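Local structure of frutapin (Artocarpus altilis, 5KRP) at residues 8-13 / 132-137; 39-44 / 98-103; 61-66 / 138-143; 75-80 / 128-133; 121-126 / 144-149. The protein probably binds carbohydrates, as a jacalin-like plant lectin from breadfruit. One frame throughout, in Å; residues are numbered along the deposited sequence. Where two conformers were deposited one is given.

Contact 1: residues 8-13 / 132-137; sequences VGPWGG and GFKGRT
Lys134 and Pro10 begin this contact, which joins two strands of one antiparallel sheet in the β-prism fold of jacalin-like lectins. Strands 6-12 and 127-137 pair with strand 141-149 on either side, and the touching parts run almost parallel, 4° apart. Lys134 is bent at its third torsion, which lays CE against Pro10 CG at 4.0 Å, the two groups meeting at a slant. The ammonium continues past the proline to a salt bridge with Glu126 of the second subunit. Pro10 follows a cis peptide bond, and its CB points toward strand 127-137. At Gly135 the two backbones come near, with its CA 6.7 Å from Pro10 CA. Arg136 then supplies the polar half of the contact. Its CG lies beside the backbone N and its chain bends at chi3 (-126°), bringing the guanidinium across Pro10 at about a right angle, NH2 being 3.9 Å from Pro10 CB. NH1 makes a salt bridge with Glu18. Arg136 NE donates a nearly straight bond of 2.9 Å to Gly13 O, in the plane of the guanidinium and on a carbonyl lone pair; Arg136 NH2 adds a weak second bond to Gly13 O at 3.4 Å.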
# COMPACT_ATOMS: atom_id res chain seq x y z
N VAL A 8 -7.82 -1.03 -11.51
CA VAL A 8 -7.67 -1.67 -12.78
C VAL A 8 -9.02 -1.79 -13.52
O VAL A 8 -10.11 -1.70 -12.94
CB VAL A 8 -6.99 -3.05 -12.66
CG1 VAL A 8 -5.54 -2.85 -12.17
CG2 VAL A 8 -7.72 -3.98 -11.72
N GLY A 9 -8.89 -1.97 -14.84
CA GLY A 9 -10.05 -1.76 -15.72
C GLY A 9 -10.24 -0.25 -15.90
O GLY A 9 -9.26 0.55 -15.80
N PRO A 10 -11.44 0.19 -16.31
CA PRO A 10 -12.63 -0.66 -16.52
C PRO A 10 -12.51 -1.54 -17.77
O PRO A 10 -11.70 -1.28 -18.68
CB PRO A 10 -13.78 0.39 -16.68
CG PRO A 10 -13.27 1.62 -16.00
CD PRO A 10 -11.80 1.62 -16.29
N TRP A 11 -13.33 -2.57 -17.79
CA TRP A 11 -13.61 -3.42 -18.97
C TRP A 11 -15.03 -3.10 -19.41
O TRP A 11 -15.95 -3.12 -18.59
CB TRP A 11 -13.49 -4.90 -18.62
CG TRP A 11 -12.01 -5.27 -18.33
CD1 TRP A 11 -11.05 -5.61 -19.21
CD2 TRP A 11 -11.40 -5.33 -17.03
NE1 TRP A 11 -9.86 -5.91 -18.55
CE2 TRP A 11 -10.05 -5.73 -17.21
CE3 TRP A 11 -11.87 -5.08 -15.74
CZ2 TRP A 11 -9.14 -5.89 -16.12
CZ3 TRP A 11 -11.00 -5.21 -14.64
CH2 TRP A 11 -9.62 -5.63 -14.86
N GLY A 12 -15.20 -2.78 -20.70
CA GLY A 12 -16.52 -2.47 -21.25
C GLY A 12 -16.43 -1.18 -22.04
O GLY A 12 -15.33 -0.73 -22.40
N GLY A 13 -17.58 -0.59 -22.35
CA GLY A 13 -17.57 0.58 -23.25
C GLY A 13 -17.62 1.88 -22.50
O GLY A 13 -17.62 1.92 -21.27
N GLY A 132 -13.34 -2.48 -3.71
CA GLY A 132 -14.26 -1.49 -4.23
C GLY A 132 -14.49 -1.72 -5.71
O GLY A 132 -13.70 -2.34 -6.40
N PHE A 133 -15.62 -1.22 -6.20
CA PHE A 133 -15.93 -1.30 -7.64
C PHE A 133 -16.20 0.11 -8.20
O PHE A 133 -16.69 1.01 -7.47
CB PHE A 133 -17.12 -2.19 -7.92
CG PHE A 133 -16.91 -3.66 -7.72
CD1 PHE A 133 -16.39 -4.44 -8.69
CD2 PHE A 133 -17.20 -4.24 -6.51
CE1 PHE A 133 -16.21 -5.86 -8.54
CE2 PHE A 133 -16.99 -5.60 -6.32
CZ PHE A 133 -16.51 -6.40 -7.30
N LYS A 134 -15.94 0.31 -9.51
CA LYS A 134 -16.39 1.50 -10.21
C LYS A 134 -16.95 1.05 -11.55
O LYS A 134 -16.71 -0.09 -11.95
CB LYS A 134 -15.31 2.55 -10.41
CG LYS A 134 -14.10 2.10 -11.21
CD LYS A 134 -13.29 3.33 -11.61
CE LYS A 134 -13.89 3.97 -12.84
NZ LYS A 134 -13.24 5.29 -13.04
N GLY A 135 -17.63 1.96 -12.23
CA GLY A 135 -18.15 1.59 -13.52
C GLY A 135 -18.94 2.68 -14.20
O GLY A 135 -18.82 3.83 -13.88
N ARG A 136 -19.76 2.24 -15.16
CA ARG A 136 -20.69 3.11 -15.85
C ARG A 136 -21.96 2.33 -16.15
O ARG A 136 -21.88 1.19 -16.55
CB ARG A 136 -20.19 3.60 -17.17
CG ARG A 136 -18.79 3.97 -17.26
CD ARG A 136 -18.40 4.54 -18.62
NE ARG A 136 -17.30 3.78 -19.08
CZ ARG A 136 -16.05 3.86 -18.67
NH1 ARG A 136 -15.68 4.72 -17.77
NH2 ARG A 136 -15.15 3.03 -19.21
N THR A 137 -23.12 2.97 -15.89
CA THR A 137 -24.41 2.32 -16.10
C THR A 137 -25.40 3.28 -16.76
O THR A 137 -25.54 4.40 -16.32
CB THR A 137 -24.98 1.92 -14.72
OG1 THR A 137 -24.08 0.99 -14.10
CG2 THR A 137 -26.34 1.19 -14.91

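Contact 2: residues 39-44 / 98-103; sequences GSFSVI and RSLKFK
The Phe41 ring meets two residues of strand 95-104 chiefly through its CE2 corner: Phe41 CE2 lies 4.2 Å from Phe102 CZ and 4.3 Å from Leu100 CD1. With CG anti to the backbone N (chi1 -173°), the ring extends from its strand into the interior. Phe102 comes to it end first, its CZ lying at the edge of the Phe41 ring and close to that ring's plane. The two ring planes are inclined to each other, and CE2 approaches the Phe102 ring obliquely, making this simple apolar packing between aromatic groups. Leu100 brings the CD1 branch to Phe41, again from an oblique direction. Strand 38-47 belongs to one of the three four-stranded sheets of the β-prism and strand 95-104 to another, and here they meet close to the centre of the folded chain, where the side chains of the sheets converge. The CA atoms of Phe41 and Leu100 stand 10.7 Å apart, a span bridged by side chains with no hydrogen bond between the segments. Phe133, from the third sheet, meets Phe41 edge-to-face, while Phe41 also rests on Ile30 of its own sheet. On the far segment Phe102 packs against Leu77, and Leu100 touches the Phe121 ring.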
# COMPACT_ATOMS: atom_id res chain seq x y z
N GLY A 39 -27.32 -5.86 -16.18
CA GLY A 39 -28.07 -4.67 -15.87
C GLY A 39 -27.59 -4.00 -14.57
O GLY A 39 -26.69 -3.19 -14.57
N SER A 40 -28.25 -4.30 -13.46
CA SER A 40 -27.96 -3.66 -12.19
C SER A 40 -26.67 -4.26 -11.59
O SER A 40 -26.33 -5.39 -11.82
CB SER A 40 -29.11 -3.94 -11.24
OG SER A 40 -30.36 -3.41 -11.73
N PHE A 41 -26.05 -3.48 -10.73
CA PHE A 41 -24.88 -3.89 -10.01
C PHE A 41 -24.80 -3.03 -8.77
O PHE A 41 -24.66 -1.80 -8.82
CB PHE A 41 -23.62 -3.75 -10.89
CG PHE A 41 -22.37 -4.34 -10.23
CD1 PHE A 41 -21.62 -3.58 -9.34
CD2 PHE A 41 -21.99 -5.64 -10.47
CE1 PHE A 41 -20.42 -4.13 -8.78
CE2 PHE A 41 -20.87 -6.20 -9.88
CZ PHE A 41 -20.10 -5.46 -9.04
N SER A 42 -24.83 -3.67 -7.63
CA SER A 42 -24.64 -2.96 -6.35
C SER A 42 -23.99 -3.89 -5.32
O SER A 42 -24.11 -5.11 -5.42
CB SER A 42 -25.98 -2.41 -5.81
OG SER A 42 -26.81 -1.79 -6.82
N VAL A 43 -23.35 -3.31 -4.31
CA VAL A 43 -22.53 -4.12 -3.39
C VAL A 43 -22.78 -3.69 -1.94
O VAL A 43 -22.95 -2.55 -1.63
CB VAL A 43 -21.02 -3.87 -3.72
CG1 VAL A 43 -20.08 -4.74 -2.85
CG2 VAL A 43 -20.77 -4.07 -5.21
N ILE A 44 -22.83 -4.67 -1.06
CA ILE A 44 -22.72 -4.43 0.38
C ILE A 44 -21.25 -4.74 0.72
O ILE A 44 -20.80 -5.88 0.68
CB ILE A 44 -23.71 -5.28 1.20
CG1 ILE A 44 -25.13 -4.73 1.06
CG2 ILE A 44 -23.37 -5.29 2.69
CD1 ILE A 44 -26.17 -5.75 1.44
N ARG A 98 -21.55 -7.94 -21.01
CA ARG A 98 -22.51 -8.95 -21.47
C ARG A 98 -22.61 -10.06 -20.46
O ARG A 98 -23.68 -10.63 -20.23
CB ARG A 98 -22.18 -9.50 -22.87
CG ARG A 98 -22.21 -8.48 -24.01
CD ARG A 98 -23.58 -7.86 -24.26
NE ARG A 98 -24.49 -8.95 -24.51
CZ ARG A 98 -24.68 -9.51 -25.69
NH1 ARG A 98 -24.13 -9.02 -26.80
NH2 ARG A 98 -25.44 -10.57 -25.75
N SER A 99 -21.51 -10.33 -19.76
CA SER A 99 -21.48 -11.43 -18.77
C SER A 99 -20.47 -11.08 -17.64
O SER A 99 -19.44 -10.44 -17.92
CB SER A 99 -20.98 -12.70 -19.41
OG SER A 99 -21.22 -13.81 -18.60
N LEU A 100 -20.73 -11.63 -16.46
CA LEU A 100 -19.78 -11.63 -15.33
C LEU A 100 -19.72 -13.03 -14.68
O LEU A 100 -20.70 -13.76 -14.60
CB LEU A 100 -20.12 -10.58 -14.27
CG LEU A 100 -19.92 -9.15 -14.65
CD1 LEU A 100 -20.54 -8.27 -13.64
CD2 LEU A 100 -18.42 -8.81 -14.76
N LYS A 101 -18.56 -13.36 -14.14
CA LYS A 101 -18.35 -14.59 -13.35
C LYS A 101 -17.30 -14.27 -12.24
O LYS A 101 -16.34 -13.52 -12.49
CB LYS A 101 -17.76 -15.67 -14.24
CG LYS A 101 -17.57 -16.96 -13.51
CD LYS A 101 -16.70 -17.94 -14.25
CE LYS A 101 -17.36 -18.53 -15.43
NZ LYS A 101 -16.42 -19.61 -15.92
N PHE A 102 -17.52 -14.83 -11.06
CA PHE A 102 -16.70 -14.53 -9.84
C PHE A 102 -16.26 -15.85 -9.29
O PHE A 102 -17.08 -16.79 -9.19
CB PHE A 102 -17.57 -13.86 -8.81
CG PHE A 102 -18.04 -12.52 -9.19
CD1 PHE A 102 -17.19 -11.46 -9.18
CD2 PHE A 102 -19.36 -12.33 -9.66
CE1 PHE A 102 -17.64 -10.20 -9.57
CE2 PHE A 102 -19.80 -11.07 -10.11
CZ PHE A 102 -18.94 -9.98 -10.04
N LYS A 103 -15.00 -15.93 -8.95
CA LYS A 103 -14.48 -17.13 -8.24
C LYS A 103 -13.93 -16.73 -6.89
O LYS A 103 -13.43 -15.60 -6.73
CB LYS A 103 -13.37 -17.77 -9.03
CG LYS A 103 -13.86 -18.27 -10.37
CD LYS A 103 -12.90 -19.28 -10.97
CE LYS A 103 -13.31 -19.59 -12.41
NZ LYS A 103 -12.21 -20.32 -13.12

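Contact 3: residues 61-66 / 138-143; sequences LPYTNV and GDLLDA
A methyl group pressed against a phenolic oxygen is the odd feature here: Leu140 CD2 lies just 3.2 Å from Tyr63 OH. The same methyl is 3.7 Å from Tyr63 CE2, approaching the ring obliquely near its hydroxyl end, with the two side chains crossing at about a right angle. Tyr63 has an unusual first torsion (chi1 -91°), rotated away from the common staggered position beside the backbone N, and one face of its ring is backed by Leu61 CB. Leu61 completes the apolar cluster. Its CD1 branch touches Leu140 CD2 at 3.7 Å and lies 3.8 Å from Asp139 O, so one methyl meets both a hydrophobic and a polar neighbour. That carbonyl is satisfied by Ser59 OG, which also accepts a bond from Leu61 N and thus links the two segments from outside. In the β-prism of jacalin-like lectins, residues 138-140 form the turn leading into the last strand, 141-149, a region that in relatives helps form the sugar site. A glycerol, probably from the crystallisation liquor, sits here and is held by Asp139 N, Leu140 N and Asp142 OD2, consistent with a polyol-binding pocket. The turn is closed by its own backbone bond, Gly138 N to Leu140 O at 2.9 Å. Leu140 gives its backbone N to the glycerol, while its side chain turns to the segment leading into strand 64-69. The Leu140 side chain also touches Phe87 and Val96, while Tyr63 rests on Ser33, Lys35 and Glu36.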
# COMPACT_ATOMS: atom_id res chain seq x y z
N LEU A 61 -34.30 -1.93 -16.66
CA LEU A 61 -34.83 -3.09 -17.40
C LEU A 61 -35.25 -4.21 -16.48
O LEU A 61 -34.59 -4.51 -15.50
CB LEU A 61 -33.82 -3.59 -18.45
CG LEU A 61 -33.38 -2.57 -19.57
CD1 LEU A 61 -32.29 -3.16 -20.41
CD2 LEU A 61 -34.54 -2.06 -20.43
N PRO A 62 -36.37 -4.90 -16.80
CA PRO A 62 -36.82 -6.01 -15.99
C PRO A 62 -35.98 -7.26 -16.31
O PRO A 62 -36.18 -7.96 -17.34
CB PRO A 62 -38.32 -6.16 -16.35
CG PRO A 62 -38.48 -5.52 -17.63
CD PRO A 62 -37.35 -4.55 -17.86
N TYR A 63 -35.00 -7.50 -15.44
CA TYR A 63 -34.04 -8.56 -15.65
C TYR A 63 -34.19 -9.55 -14.49
O TYR A 63 -34.92 -9.30 -13.53
CB TYR A 63 -32.64 -7.96 -15.71
CG TYR A 63 -32.11 -7.55 -17.08
CD1 TYR A 63 -32.92 -7.55 -18.28
CD2 TYR A 63 -30.75 -7.23 -17.20
CE1 TYR A 63 -32.36 -7.20 -19.49
CE2 TYR A 63 -30.20 -6.91 -18.44
CZ TYR A 63 -30.99 -6.90 -19.57
OH TYR A 63 -30.39 -6.55 -20.80
N THR A 64 -33.44 -10.63 -14.55
CA THR A 64 -33.36 -11.61 -13.42
C THR A 64 -32.39 -11.10 -12.33
O THR A 64 -31.28 -10.76 -12.66
CB THR A 64 -32.88 -12.95 -13.92
OG1 THR A 64 -33.82 -13.39 -14.90
CG2 THR A 64 -32.69 -14.01 -12.75
N ASN A 65 -32.78 -11.11 -11.07
CA ASN A 65 -31.93 -10.51 -10.02
C ASN A 65 -31.25 -11.65 -9.28
O ASN A 65 -31.86 -12.76 -9.12
CB ASN A 65 -32.74 -9.60 -9.10
CG ASN A 65 -32.90 -8.17 -9.67
OD1 ASN A 65 -32.03 -7.31 -9.48
ND2 ASN A 65 -34.01 -7.92 -10.41
N VAL A 66 -29.97 -11.45 -8.90
CA VAL A 66 -29.26 -12.47 -8.16
C VAL A 66 -28.43 -11.85 -7.02
O VAL A 66 -27.97 -10.72 -7.12
CB VAL A 66 -28.38 -13.30 -9.06
CG1 VAL A 66 -27.25 -12.51 -9.65
CG2 VAL A 66 -27.83 -14.55 -8.34
N GLY A 138 -26.04 2.82 -17.78
CA GLY A 138 -27.12 3.55 -18.46
C GLY A 138 -28.34 2.67 -18.29
O GLY A 138 -28.83 2.53 -17.17
N ASP A 139 -28.83 2.11 -19.39
CA ASP A 139 -29.83 1.08 -19.32
C ASP A 139 -29.19 -0.22 -18.83
O ASP A 139 -29.89 -1.04 -18.30
CB ASP A 139 -30.46 0.79 -20.67
CG ASP A 139 -31.33 1.94 -21.20
OD1 ASP A 139 -31.64 2.92 -20.47
OD2 ASP A 139 -31.62 1.84 -22.42
N LEU A 140 -27.87 -0.40 -19.09
CA LEU A 140 -27.15 -1.60 -18.82
C LEU A 140 -25.82 -1.16 -18.11
O LEU A 140 -25.50 0.03 -18.00
CB LEU A 140 -26.77 -2.31 -20.12
CG LEU A 140 -27.99 -2.87 -20.90
CD1 LEU A 140 -27.53 -3.38 -22.23
CD2 LEU A 140 -28.68 -3.97 -20.18
N LEU A 141 -25.08 -2.15 -17.65
CA LEU A 141 -23.74 -1.94 -17.12
C LEU A 141 -22.82 -1.80 -18.32
O LEU A 141 -22.38 -2.76 -18.87
CB LEU A 141 -23.36 -3.17 -16.25
CG LEU A 141 -21.99 -3.03 -15.57
CD1 LEU A 141 -22.01 -1.85 -14.65
CD2 LEU A 141 -21.58 -4.30 -14.86
N ASP A 142 -22.53 -0.57 -18.70
CA ASP A 142 -21.56 -0.35 -19.78
C ASP A 142 -20.13 -0.82 -19.49
O ASP A 142 -19.45 -1.35 -20.37
CB ASP A 142 -21.52 1.15 -20.08
CG ASP A 142 -22.83 1.69 -20.66
OD1 ASP A 142 -23.81 1.88 -19.91
OD2 ASP A 142 -22.87 1.97 -21.89
N ALA A 143 -19.67 -0.67 -18.25
CA ALA A 143 -18.26 -1.01 -17.95
C ALA A 143 -18.12 -1.20 -16.44
O ALA A 143 -18.91 -0.66 -15.67
CB ALA A 143 -17.31 0.09 -18.43

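Contact 4: residues 75-80 / 128-133; sequences EFLVSV and GLVVGF
Phe76 meets Leu129 along one side of its length. Starting at CB, 4.1 Å from Leu129 CD2, the separation from that methyl falls to 3.8 Å at Phe76 CG and 3.6 Å at Phe76 CD1, then rises to 4.0 Å at Phe76 CE1. The CD2 branch of the leucine thus sits over one ring face, displaced toward the rim on the CD1 side. It makes a CH-π contact whose direction from the ring centre is 24° off the normal. Phe76 reaches this place with CG between its backbone N and carbonyl carbon (chi1 49°), and the two side chains cross at about a right angle. Met1 of the third subunit also packs on Leu129. In the β-prism, residues 75-80 enter strand 77-86 while 128-133 lie on strand 127-137, so the contact connects two of the three sheets. Further in, Leu77 CD1 touches two partners, 4.2 Å from Val130 CG2 and 4.2 Å from Phe133 CZ. It meets Phe133 at the ring edge, close to the ring plane. The backbones do not bond directly; instead a water donates to Leu77 O at 2.7 Å and accepts from Val130 N at 2.8 Å, satisfying both polar atoms beside an otherwise apolar surface. Beyond Leu77, Val78 and Ser79 both face Lys103 in a classic β bulge.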
# COMPACT_ATOMS: atom_id res chain seq x y z
N GLU A 75 -13.86 -15.97 3.24
CA GLU A 75 -14.05 -16.18 1.78
C GLU A 75 -14.05 -14.82 1.08
O GLU A 75 -14.75 -13.91 1.52
CB GLU A 75 -15.32 -16.94 1.48
CG GLU A 75 -15.52 -17.25 -0.01
CD GLU A 75 -16.85 -17.92 -0.36
OE1 GLU A 75 -17.89 -17.55 0.21
OE2 GLU A 75 -16.80 -18.81 -1.22
N PHE A 76 -13.26 -14.73 0.01
CA PHE A 76 -13.17 -13.48 -0.75
C PHE A 76 -12.83 -13.81 -2.20
O PHE A 76 -12.39 -14.94 -2.55
CB PHE A 76 -12.05 -12.60 -0.13
CG PHE A 76 -10.77 -13.32 0.10
CD1 PHE A 76 -9.84 -13.48 -0.91
CD2 PHE A 76 -10.46 -13.82 1.38
CE1 PHE A 76 -8.63 -14.13 -0.70
CE2 PHE A 76 -9.25 -14.51 1.59
CZ PHE A 76 -8.36 -14.70 0.56
N LEU A 77 -13.03 -12.83 -3.05
CA LEU A 77 -12.83 -13.01 -4.50
C LEU A 77 -11.37 -13.20 -4.85
O LEU A 77 -10.51 -12.50 -4.27
CB LEU A 77 -13.34 -11.77 -5.24
CG LEU A 77 -14.82 -11.47 -5.15
CD1 LEU A 77 -15.05 -10.10 -5.88
CD2 LEU A 77 -15.51 -12.66 -5.79
N VAL A 78 -11.08 -14.15 -5.72
CA VAL A 78 -9.76 -14.37 -6.36
C VAL A 78 -9.77 -14.12 -7.87
O VAL A 78 -8.74 -14.11 -8.54
CB VAL A 78 -9.14 -15.72 -6.01
CG1 VAL A 78 -8.86 -15.81 -4.53
CG2 VAL A 78 -10.04 -16.87 -6.40
N SER A 79 -10.96 -13.96 -8.48
CA SER A 79 -11.07 -13.82 -9.94
C SER A 79 -12.33 -13.07 -10.26
O SER A 79 -13.43 -13.37 -9.72
CB SER A 79 -11.15 -15.17 -10.67
OG SER A 79 -11.33 -14.93 -12.08
N VAL A 80 -12.22 -12.07 -11.12
CA VAL A 80 -13.35 -11.43 -11.76
C VAL A 80 -13.12 -11.65 -13.24
O VAL A 80 -12.05 -11.32 -13.73
CB VAL A 80 -13.40 -9.90 -11.44
CG1 VAL A 80 -14.59 -9.24 -12.17
CG2 VAL A 80 -13.55 -9.69 -9.94
N GLY A 128 -3.56 -9.91 -2.78
CA GLY A 128 -4.37 -8.72 -2.69
C GLY A 128 -5.84 -9.07 -2.64
O GLY A 128 -6.26 -10.24 -2.79
N LEU A 129 -6.60 -8.00 -2.48
CA LEU A 129 -8.07 -8.08 -2.26
C LEU A 129 -8.82 -7.04 -3.06
O LEU A 129 -8.42 -5.87 -3.09
CB LEU A 129 -8.41 -7.87 -0.80
CG LEU A 129 -7.95 -8.90 0.24
CD1 LEU A 129 -8.18 -8.42 1.66
CD2 LEU A 129 -8.66 -10.22 -0.04
N VAL A 130 -10.04 -7.40 -3.54
CA VAL A 130 -10.91 -6.43 -4.12
C VAL A 130 -11.55 -5.70 -2.96
O VAL A 130 -12.10 -6.31 -1.99
CB VAL A 130 -12.06 -7.10 -4.98
CG1 VAL A 130 -13.02 -6.10 -5.47
CG2 VAL A 130 -11.45 -7.89 -6.09
N VAL A 131 -11.43 -4.37 -3.01
CA VAL A 131 -11.99 -3.53 -1.93
C VAL A 131 -13.00 -2.46 -2.43
O VAL A 131 -13.47 -1.61 -1.67
CB VAL A 131 -10.85 -2.89 -1.11
CG1 VAL A 131 -10.00 -3.92 -0.38
CG2 VAL A 131 -9.97 -1.99 -1.98
N GLY A 132 -13.34 -2.48 -3.71
CA GLY A 132 -14.26 -1.49 -4.23
C GLY A 132 -14.49 -1.72 -5.71
O GLY A 132 -13.70 -2.34 -6.40
N PHE A 133 -15.62 -1.22 -6.20
CA PHE A 133 -15.93 -1.30 -7.64
C PHE A 133 -16.20 0.11 -8.20
O PHE A 133 -16.69 1.01 -7.47
CB PHE A 133 -17.12 -2.19 -7.92
CG PHE A 133 -16.91 -3.66 -7.72
CD1 PHE A 133 -16.39 -4.44 -8.69
CD2 PHE A 133 -17.20 -4.24 -6.51
CE1 PHE A 133 -16.21 -5.86 -8.54
CE2 PHE A 133 -16.99 -5.60 -6.32
CZ PHE A 133 -16.51 -6.40 -7.30
O HOH W 1 -10.71 -10.12 -3.02

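Contact 5: residues 121-126 / 144-149; sequences FNLPIE and IGVHMA
Met148 bends at its third torsion (chi3 66°) after a stretch extended from CA to SD, and the turn delivers CE to Ile125; Leu123, with CG anti to its backbone N (chi1 -179°), extends directly toward Val146 and Met148. These four buried residues join two sheets of the β-prism, since strand 119-125 is the outermost strand of one sheet within this chain and strand 141-149 an inner strand of another. The strands run nearly parallel, their axes 11° apart and 10.4 Å from each other at closest, so the gap is spanned by side chains without hydrogen bonds between the segments. Leu123 and Val146 meet tip to tip, with Leu123 CD2 at 3.4 Å from Val146 CG2. Val146 was modelled in two conformers, so the tightness of this pair is doubtful. Leu123 CD2 also lies 4.3 Å from Met148 SD. Around them, Val8 touches both Leu123 and Val146, and Phe133 backs Val146. The contact also adjoins a subunit boundary: Ile125 pairs antiparallel with a strand of the second subunit, continuing the sheet across the interface, while Leu123 packs on Leu123 of that subunit and Met148 on Ile6 of it. Ile125 and Met148 also approach tip to tip, and the methionine methyl nestles among the isoleucine branches, with Met148 CE 3.5 Å from Ile125 CG2, a tight fit, and 3.7 Å from Ile125 CG1.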
# COMPACT_ATOMS: atom_id res chain seq x y z
N PHE A 121 -12.75 -11.06 -20.75
CA PHE A 121 -11.70 -10.41 -19.90
C PHE A 121 -11.55 -11.22 -18.65
O PHE A 121 -12.52 -11.88 -18.24
CB PHE A 121 -11.96 -8.95 -19.60
CG PHE A 121 -13.12 -8.70 -18.67
CD1 PHE A 121 -14.41 -8.69 -19.16
CD2 PHE A 121 -12.93 -8.57 -17.31
CE1 PHE A 121 -15.50 -8.45 -18.31
CE2 PHE A 121 -14.03 -8.36 -16.46
CZ PHE A 121 -15.31 -8.31 -16.95
N ASN A 122 -10.38 -11.14 -18.00
CA ASN A 122 -10.16 -11.91 -16.75
C ASN A 122 -9.05 -11.26 -15.94
O ASN A 122 -7.96 -10.96 -16.47
CB ASN A 122 -9.85 -13.34 -17.21
CG ASN A 122 -8.99 -14.14 -16.29
OD1 ASN A 122 -9.37 -14.42 -15.17
ND2 ASN A 122 -7.91 -14.64 -16.82
N LEU A 123 -9.39 -11.05 -14.67
CA LEU A 123 -8.53 -10.50 -13.65
C LEU A 123 -8.28 -11.61 -12.56
O LEU A 123 -9.11 -11.75 -11.63
CB LEU A 123 -9.13 -9.28 -13.00
CG LEU A 123 -8.25 -8.62 -11.91
CD1 LEU A 123 -7.05 -7.91 -12.57
CD2 LEU A 123 -9.14 -7.68 -11.12
N PRO A 124 -7.19 -12.35 -12.70
CA PRO A 124 -6.82 -13.38 -11.70
C PRO A 124 -5.98 -12.68 -10.65
O PRO A 124 -4.96 -12.08 -10.97
CB PRO A 124 -6.04 -14.41 -12.48
CG PRO A 124 -5.71 -13.76 -13.78
CD PRO A 124 -6.25 -12.37 -13.83
N ILE A 125 -6.44 -12.70 -9.43
CA ILE A 125 -5.75 -12.05 -8.33
C ILE A 125 -4.99 -13.06 -7.54
O ILE A 125 -5.62 -13.89 -6.85
CB ILE A 125 -6.69 -11.29 -7.41
CG1 ILE A 125 -7.53 -10.35 -8.26
CG2 ILE A 125 -5.87 -10.55 -6.34
CD1 ILE A 125 -8.76 -9.92 -7.52
N GLU A 126 -3.65 -12.96 -7.59
CA GLU A 126 -2.84 -13.92 -6.85
C GLU A 126 -2.53 -13.47 -5.43
O GLU A 126 -2.27 -14.31 -4.53
CB GLU A 126 -1.49 -14.17 -7.54
CG GLU A 126 -1.44 -15.01 -8.80
CD GLU A 126 -0.09 -15.81 -8.93
OE1 GLU A 126 0.87 -15.17 -9.40
OE2 GLU A 126 0.01 -17.05 -8.50
N ILE A 144 -17.15 -2.01 -16.08
CA ILE A 144 -16.84 -2.23 -14.67
C ILE A 144 -15.35 -2.32 -14.43
O ILE A 144 -14.58 -2.93 -15.21
CB ILE A 144 -17.62 -3.43 -14.13
CG1 ILE A 144 -17.50 -3.59 -12.61
CG2 ILE A 144 -17.13 -4.73 -14.70
CD1 ILE A 144 -17.96 -5.00 -12.25
N GLY A 145 -14.95 -1.71 -13.29
CA GLY A 145 -13.54 -1.68 -12.88
C GLY A 145 -13.42 -2.01 -11.39
O GLY A 145 -14.41 -2.04 -10.70
N VAL A 146 -12.19 -2.23 -10.92
CA VAL A 146 -12.00 -2.75 -9.57
C VAL A 146 -10.88 -2.05 -8.86
O VAL A 146 -9.80 -1.83 -9.39
CB VAL A 146 -11.90 -4.31 -9.43
CG1 VAL A 146 -13.12 -4.98 -10.04
CG2 VAL A 146 -10.64 -4.85 -10.06
N HIS A 147 -11.17 -1.70 -7.60
CA HIS A 147 -10.16 -1.17 -6.69
C HIS A 147 -9.55 -2.33 -5.89
O HIS A 147 -10.31 -3.17 -5.38
CB HIS A 147 -10.79 -0.20 -5.70
CG HIS A 147 -11.41 1.02 -6.33
ND1 HIS A 147 -10.67 1.94 -7.07
CD2 HIS A 147 -12.68 1.50 -6.31
CE1 HIS A 147 -11.46 2.92 -7.47
NE2 HIS A 147 -12.69 2.68 -7.04
N MET A 148 -8.22 -2.33 -5.70
CA MET A 148 -7.55 -3.41 -4.97
C MET A 148 -6.68 -2.87 -3.84
O MET A 148 -6.06 -1.79 -3.98
CB MET A 148 -6.68 -4.26 -5.91
CG MET A 148 -7.51 -4.85 -7.09
SD MET A 148 -6.51 -5.88 -8.18
CE MET A 148 -6.18 -7.16 -6.97
N ALA A 149 -6.54 -3.66 -2.79
CA ALA A 149 -5.63 -3.31 -1.69
C ALA A 149 -4.94 -4.54 -1.10
O ALA A 149 -5.34 -5.61 -1.40
CB ALA A 149 -6.32 -2.53 -0.62

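From the N terminus, contact 1 opens first, at strand 6-12, and closes on strand 127-137. Contact 2, joining 39-44 to 98-103, nests within that loop. Contact 3 opens at 61-66, inside the loop of contact 2, and closes beyond both, at 138-143, so it crosses contacts 1 and 2. Contact 4, opening at 75-80, nests inside contact 3, crosses contact 2 and ends on the strand contact 1 uses. Contact 5 opens at 121-126, after contact 2 has closed, and crosses contacts 1, 3 and 4. Contact 1 ties strands within one sheet; contacts 2, 4 and 5 join different sheets, and contact 3 joins the loops leading into strands of two sheets.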